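PDB 6M40: NS3-like protein from Alongshan virus, which probably hydrolyses ATP and other ribonucleoside triphosphates to drive RNA unwinding, this chain being the helicase part of a longer viral protein. Local coordinates for residues T69-A74 with L85-V90; R48-G53 with V111-D116. All blocks are in the same frame, centred on the assembly; numbering follows the deposited sequence.

Contact 1: T69-A74 with L85-V90; sequences TKWVCA and LARVVV
At the outer edge of the parallel sheet in the flavivirus-type DEAD domain, a P-loop NTPase fold, Trp-71 and Arg-87 form a cation-pi pair just where strands 72-75 and 88-92 come together. Arg-87 lays its guanidinium over one face of the indole: CZ sits 4.1 Å from the centroid of the five-membered ring of Trp-71, only 14° off the ring normal. The two planes are 33° apart, so the guanidinium lies tilted over the ring, and NH2 lies nearest the CD1 side of the indole. A bend at chi3 in the arginine chain brings the group over the ring. Along the rim of the indole, near its plane, the CE3 atom of Trp-71 meets Ala-86 CA at 4.2 Å.

Beyond this pair the backbones run in parallel. Cys-73 N donates to Val-88 O at 2.9 Å in a nearly straight bond (163°), and Val-90 N in turn donates to Cys-73 O at 3.1 Å. The bond from Val-88 N to Trp-71 O is weak. Cys-73 puts SG beside its own backbone N, on the side where Ala-86 CB packs against it. On the other face Val-72 CG2 touches Val-88 CG1 at 3.9 Å, with Ala-74 and Val-90 further along.

Helix 56-64 covers that second face, its Leu-63 touching Val-72 and Val-90. Strand 88-92 is flanked on its other side by strand 48-53, whose Tyr-50 meets Val-89, while strand 72-75 ends the sheet.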
loop_
_atom_site.group_PDB
_atom_site.type_symbol
_atom_site.label_atom_id
_atom_site.label_comp_id
_atom_site.label_asym_id
_atom_site.label_seq_id
_atom_site.Cartn_x
_atom_site.Cartn_y
_atom_site.Cartn_z
ATOM N N THR A 69 12.446 -23.084 8.928
ATOM C CA THR A 69 11.506 -23.049 10.046
ATOM C C THR A 69 10.380 -24.066 9.829
ATOM O O THR A 69 9.193 -23.736 9.882
ATOM C CB THR A 69 10.943 -21.638 10.237
ATOM O OG1 THR A 69 11.952 -20.664 9.942
ATOM C CG2 THR A 69 10.468 -21.444 11.673
ATOM N N LYS A 70 10.754 -25.318 9.580
ATOM C CA LYS A 70 9.840 -26.457 9.524
ATOM C C LYS A 70 8.516 -26.163 8.814
ATOM O O LYS A 70 8.521 -25.834 7.624
ATOM C CB LYS A 70 9.601 -26.989 10.948
ATOM C CG LYS A 70 10.824 -27.710 11.522
ATOM C CD LYS A 70 10.633 -28.237 12.944
ATOM C CE LYS A 70 11.984 -28.568 13.582
ATOM N NZ LYS A 70 12.876 -27.374 13.676
ATOM N N TRP A 71 7.382 -26.292 9.510
ATOM C CA TRP A 71 6.072 -26.376 8.854
ATOM C C TRP A 71 5.608 -24.998 8.384
ATOM O O TRP A 71 4.737 -24.364 8.984
ATOM C CB TRP A 71 5.028 -26.967 9.804
ATOM C CG TRP A 71 5.095 -28.439 10.036
ATOM C CD1 TRP A 71 6.106 -29.129 10.627
ATOM C CD2 TRP A 71 4.078 -29.401 9.726
ATOM N NE1 TRP A 71 5.794 -30.465 10.688
ATOM C CE2 TRP A 71 4.554 -30.657 10.142
ATOM C CE3 TRP A 71 2.817 -29.322 9.129
ATOM C CZ2 TRP A 71 3.815 -31.828 9.977
ATOM C CZ3 TRP A 71 2.085 -30.488 8.966
ATOM C CH2 TRP A 71 2.586 -31.722 9.387
ATOM N N VAL A 72 6.144 -24.552 7.249
ATOM C CA VAL A 72 5.802 -23.246 6.679
ATOM C C VAL A 72 5.122 -23.449 5.329
ATOM O O VAL A 72 5.693 -24.080 4.432
ATOM C CB VAL A 72 7.041 -22.347 6.526
ATOM C CG1 VAL A 72 6.743 -21.172 5.596
ATOM C CG2 VAL A 72 7.510 -21.846 7.886
ATOM N N CYS A 73 3.917 -22.892 5.179
ATOM C CA CYS A 73 3.146 -22.971 3.946
ATOM C C CYS A 73 2.828 -21.573 3.429
ATOM O O CYS A 73 2.640 -20.637 4.209
ATOM C CB CYS A 73 1.820 -23.730 4.145
ATOM S SG CYS A 73 1.927 -25.533 4.270
ATOM N N ALA A 74 2.738 -21.443 2.108
ATOM C CA ALA A 74 2.425 -20.172 1.473
ATOM C C ALA A 74 0.980 -20.140 0.990
ATOM O O ALA A 74 0.346 -21.175 0.764
ATOM C CB ALA A 74 3.369 -19.902 0.296
ATOM N N LEU A 85 -1.798 -29.881 5.577
ATOM C CA LEU A 85 -2.028 -29.003 6.717
ATOM C C LEU A 85 -0.805 -28.108 6.869
ATOM O O LEU A 85 0.150 -28.231 6.102
ATOM C CB LEU A 85 -2.299 -29.818 7.985
ATOM C CG LEU A 85 -3.196 -29.149 9.032
ATOM C CD1 LEU A 85 -4.590 -28.849 8.486
ATOM C CD2 LEU A 85 -3.292 -30.017 10.283
ATOM N N ALA A 86 -0.831 -27.205 7.848
ATOM C CA ALA A 86 0.240 -26.228 8.006
ATOM C C ALA A 86 0.216 -25.669 9.424
ATOM O O ALA A 86 -0.702 -25.934 10.201
ATOM C CB ALA A 86 0.109 -25.098 6.979
ATOM N N ARG A 87 1.248 -24.882 9.747
ATOM C CA ARG A 87 1.358 -24.228 11.052
ATOM C C ARG A 87 1.857 -22.790 10.997
ATOM O O ARG A 87 1.705 -22.078 11.994
ATOM C CB ARG A 87 2.289 -25.022 11.977
ATOM C CG ARG A 87 1.576 -25.991 12.908
ATOM C CD ARG A 87 2.335 -26.195 14.214
ATOM N NE ARG A 87 3.634 -26.840 14.030
ATOM C CZ ARG A 87 3.801 -28.144 13.843
ATOM N NH1 ARG A 87 2.752 -28.950 13.798
ATOM N NH2 ARG A 87 5.018 -28.644 13.693
ATOM N N VAL A 88 2.453 -22.331 9.898
ATOM C CA VAL A 88 2.841 -20.934 9.724
ATOM C C VAL A 88 2.570 -20.600 8.263
ATOM O O VAL A 88 3.241 -21.132 7.372
ATOM C CB VAL A 88 4.313 -20.666 10.077
ATOM C CG1 VAL A 88 4.803 -19.410 9.369
ATOM C CG2 VAL A 88 4.488 -20.527 11.583
ATOM N N VAL A 89 1.604 -19.722 8.011
ATOM C CA VAL A 89 1.229 -19.332 6.656
ATOM C C VAL A 89 1.750 -17.927 6.393
ATOM O O VAL A 89 1.632 -17.045 7.250
ATOM C CB VAL A 89 -0.299 -19.402 6.456
ATOM C CG1 VAL A 89 -0.665 -19.105 5.002
ATOM C CG2 VAL A 89 -0.829 -20.753 6.888
ATOM N N VAL A 90 2.337 -17.720 5.222
ATOM C CA VAL A 90 2.697 -16.391 4.761
ATOM C C VAL A 90 1.892 -16.107 3.504
ATOM O O VAL A 90 1.754 -16.972 2.632
ATOM C CB VAL A 90 4.210 -16.244 4.485
ATOM C CG1 VAL A 90 5.012 -16.492 5.744
ATOM C CG2 VAL A 90 4.638 -17.175 3.375
#

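Contact 2: R48-G53 with V111-D116; sequences RVYVAG and VSYVLD
Tyr-50 turns the edge of its ring toward Val-111 in the middle of the parallel sheet of the RecA-like helicase domain, where strands 48-53 and 111-116 lie side by side. The ring points CD1 and CE1 at the valine: CE1 of Tyr-50 is 3.5 Å from CG1 of Val-111, near the ring plane. Its CG stands beside the backbone N and anti to the carbonyl carbon (chi1 -76°), which swings the ring back toward the start of the strands. Tyr-113 stands on the same face, and its CD2 meets CB of Tyr-50 at 3.9 Å. Tyr-50 OH is hydrogen-bonded to Tyr-99 OH, while helix 123-136 packs on Tyr-113.

The opposite face is mostly aliphatic, with Ser-112 its one hydroxyl. CG2 of Val-49 lies 3.8 Å from CB of Ser-112, CG1 of Val-49 approaches CG2 of Val-114, and Leu-42 of helix 31-42 touches all three residues. The buried Ser-112 OG accepts a hydrogen bond from Ala-144 N, with a further weak one to Ser-46 OG.

Asp-116 ends the strand and opens the D-E-x-H sequence, motif II (Walker B) of such helicases; its OD1 forms a salt bridge with Lys-31 of the P-loop sequence GAGKT. Five backbone bonds join the strands, among them Val-114 N to Tyr-50 O at 2.8 Å. The last holds the chain directly at motif II: Asp-116 N donates to Ala-52 O at 3.1 Å, with a 157° angle at the hydrogen.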
loop_
_atom_site.group_PDB
_atom_site.type_symbol
_atom_site.label_atom_id
_atom_site.label_comp_id
_atom_site.label_asym_id
_atom_site.label_seq_id
_atom_site.Cartn_x
_atom_site.Cartn_y
_atom_site.Cartn_z
ATOM N N ARG A 48 -1.181 -21.720 15.248
ATOM C CA ARG A 48 -0.799 -21.273 13.917
ATOM C C ARG A 48 -0.453 -19.791 13.976
ATOM O O ARG A 48 -0.962 -19.058 14.827
ATOM C CB ARG A 48 -1.916 -21.475 12.880
ATOM C CG ARG A 48 -2.418 -22.892 12.744
ATOM C CD ARG A 48 -3.180 -23.069 11.434
ATOM N NE ARG A 48 -3.488 -24.470 11.167
ATOM C CZ ARG A 48 -3.986 -24.926 10.023
ATOM N NH1 ARG A 48 -4.240 -24.097 9.021
ATOM N NH2 ARG A 48 -4.229 -26.219 9.881
ATOM N N VAL A 49 0.401 -19.346 13.058
ATOM C CA VAL A 49 0.726 -17.930 12.937
ATOM C C VAL A 49 0.708 -17.539 11.468
ATOM O O VAL A 49 1.403 -18.145 10.646
ATOM C CB VAL A 49 2.092 -17.574 13.555
ATOM C CG1 VAL A 49 2.504 -16.173 13.117
ATOM C CG2 VAL A 49 2.030 -17.670 15.064
ATOM N N TYR A 50 -0.064 -16.510 11.149
ATOM C CA TYR A 50 -0.210 -16.028 9.784
ATOM C C TYR A 50 0.680 -14.815 9.586
ATOM O O TYR A 50 0.727 -13.932 10.444
ATOM C CB TYR A 50 -1.671 -15.692 9.491
ATOM C CG TYR A 50 -2.512 -16.926 9.264
ATOM C CD1 TYR A 50 -3.014 -17.670 10.331
ATOM C CD2 TYR A 50 -2.796 -17.356 7.980
ATOM C CE1 TYR A 50 -3.781 -18.809 10.111
ATOM C CE2 TYR A 50 -3.561 -18.493 7.754
ATOM C CZ TYR A 50 -4.047 -19.209 8.819
ATOM O OH TYR A 50 -4.799 -20.331 8.572
ATOM N N VAL A 51 1.410 -14.793 8.479
ATOM C CA VAL A 51 2.324 -13.704 8.163
ATOM C C VAL A 51 1.871 -13.083 6.853
ATOM O O VAL A 51 1.643 -13.798 5.872
ATOM C CB VAL A 51 3.782 -14.195 8.068
ATOM C CG1 VAL A 51 4.713 -13.015 7.810
ATOM C CG2 VAL A 51 4.186 -14.932 9.344
ATOM N N ALA A 52 1.746 -11.760 6.831
ATOM C CA ALA A 52 1.190 -11.097 5.663
ATOM C C ALA A 52 1.914 -9.787 5.392
ATOM O O ALA A 52 2.326 -9.070 6.312
ATOM C CB ALA A 52 -0.308 -10.827 5.810
ATOM N N GLY A 53 2.046 -9.482 4.110
ATOM C CA GLY A 53 2.644 -8.252 3.664
ATOM C C GLY A 53 1.945 -7.729 2.432
ATOM O O GLY A 53 1.294 -8.470 1.692
ATOM N N VAL A 111 -4.782 -18.365 16.948
ATOM C CA VAL A 111 -4.108 -17.905 15.739
ATOM C C VAL A 111 -3.539 -16.522 16.008
ATOM O O VAL A 111 -4.293 -15.568 16.253
ATOM C CB VAL A 111 -5.046 -17.870 14.523
ATOM C CG1 VAL A 111 -4.265 -17.462 13.287
ATOM C CG2 VAL A 111 -5.714 -19.215 14.315
ATOM N N SER A 112 -2.218 -16.410 15.927
ATOM C CA SER A 112 -1.519 -15.139 16.048
ATOM C C SER A 112 -1.105 -14.658 14.661
ATOM O O SER A 112 -0.931 -15.451 13.731
ATOM C CB SER A 112 -0.304 -15.274 16.968
ATOM O OG SER A 112 -0.723 -15.399 18.311
ATOM N N TYR A 113 -0.981 -13.341 14.522
ATOM C CA TYR A 113 -0.741 -12.708 13.232
ATOM C C TYR A 113 0.533 -11.874 13.322
ATOM O O TYR A 113 0.920 -11.424 14.403
ATOM C CB TYR A 113 -1.980 -11.880 12.811
ATOM C CG TYR A 113 -3.277 -12.699 12.868
ATOM C CD1 TYR A 113 -3.961 -12.882 14.073
ATOM C CD2 TYR A 113 -3.805 -13.308 11.726
ATOM C CE1 TYR A 113 -5.129 -13.637 14.140
ATOM C CE2 TYR A 113 -4.983 -14.073 11.789
ATOM C CZ TYR A 113 -5.633 -14.225 12.999
ATOM O OH TYR A 113 -6.792 -14.965 13.079
ATOM N N VAL A 114 1.232 -11.742 12.194
ATOM C CA VAL A 114 2.365 -10.828 12.053
ATOM C C VAL A 114 2.138 -10.049 10.766
ATOM O O VAL A 114 2.130 -10.639 9.679
ATOM C CB VAL A 114 3.724 -11.558 11.997
ATOM C CG1 VAL A 114 4.803 -10.618 11.492
ATOM C CG2 VAL A 114 4.114 -12.120 13.365
ATOM N N LEU A 115 1.963 -8.739 10.878
ATOM C CA LEU A 115 1.658 -7.896 9.732
ATOM C C LEU A 115 2.802 -6.930 9.474
ATOM O O LEU A 115 3.280 -6.264 10.394
ATOM C CB LEU A 115 0.367 -7.116 9.960
ATOM C CG LEU A 115 -0.967 -7.849 9.800
ATOM C CD1 LEU A 115 -1.126 -8.995 10.770
ATOM C CD2 LEU A 115 -2.071 -6.822 9.983
ATOM N N ASP A 116 3.227 -6.855 8.221
ATOM C CA ASP A 116 4.348 -6.031 7.803
ATOM C C ASP A 116 3.845 -4.951 6.861
ATOM O O ASP A 116 3.006 -5.211 5.993
ATOM C CB ASP A 116 5.425 -6.881 7.110
ATOM C CG ASP A 116 6.644 -6.080 6.691
ATOM O OD1 ASP A 116 6.858 -4.977 7.218
ATOM O OD2 ASP A 116 7.388 -6.565 5.814
#

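In the fold
Both contacts belong to one six-stranded parallel sheet and are joined through neighbouring strands 88-92 and 48-53, where Val-89 N and O probably bond to Val-49 O and Val-51 N. Their centres lie 11 Å apart, and along the chain contact 1 is nested within the loop that contact 2 closes. Contact 2 is buried, with backbone bonds along its whole length, apolar packing on both faces and a tie to the nucleotide-site motifs at its far end. Contact 1, at the sheet's edge, is partly exposed: its regular pairing is shorter, and a cation-pi pair just before the strands, whose two residues account for about a third of the buried surface, adds to it.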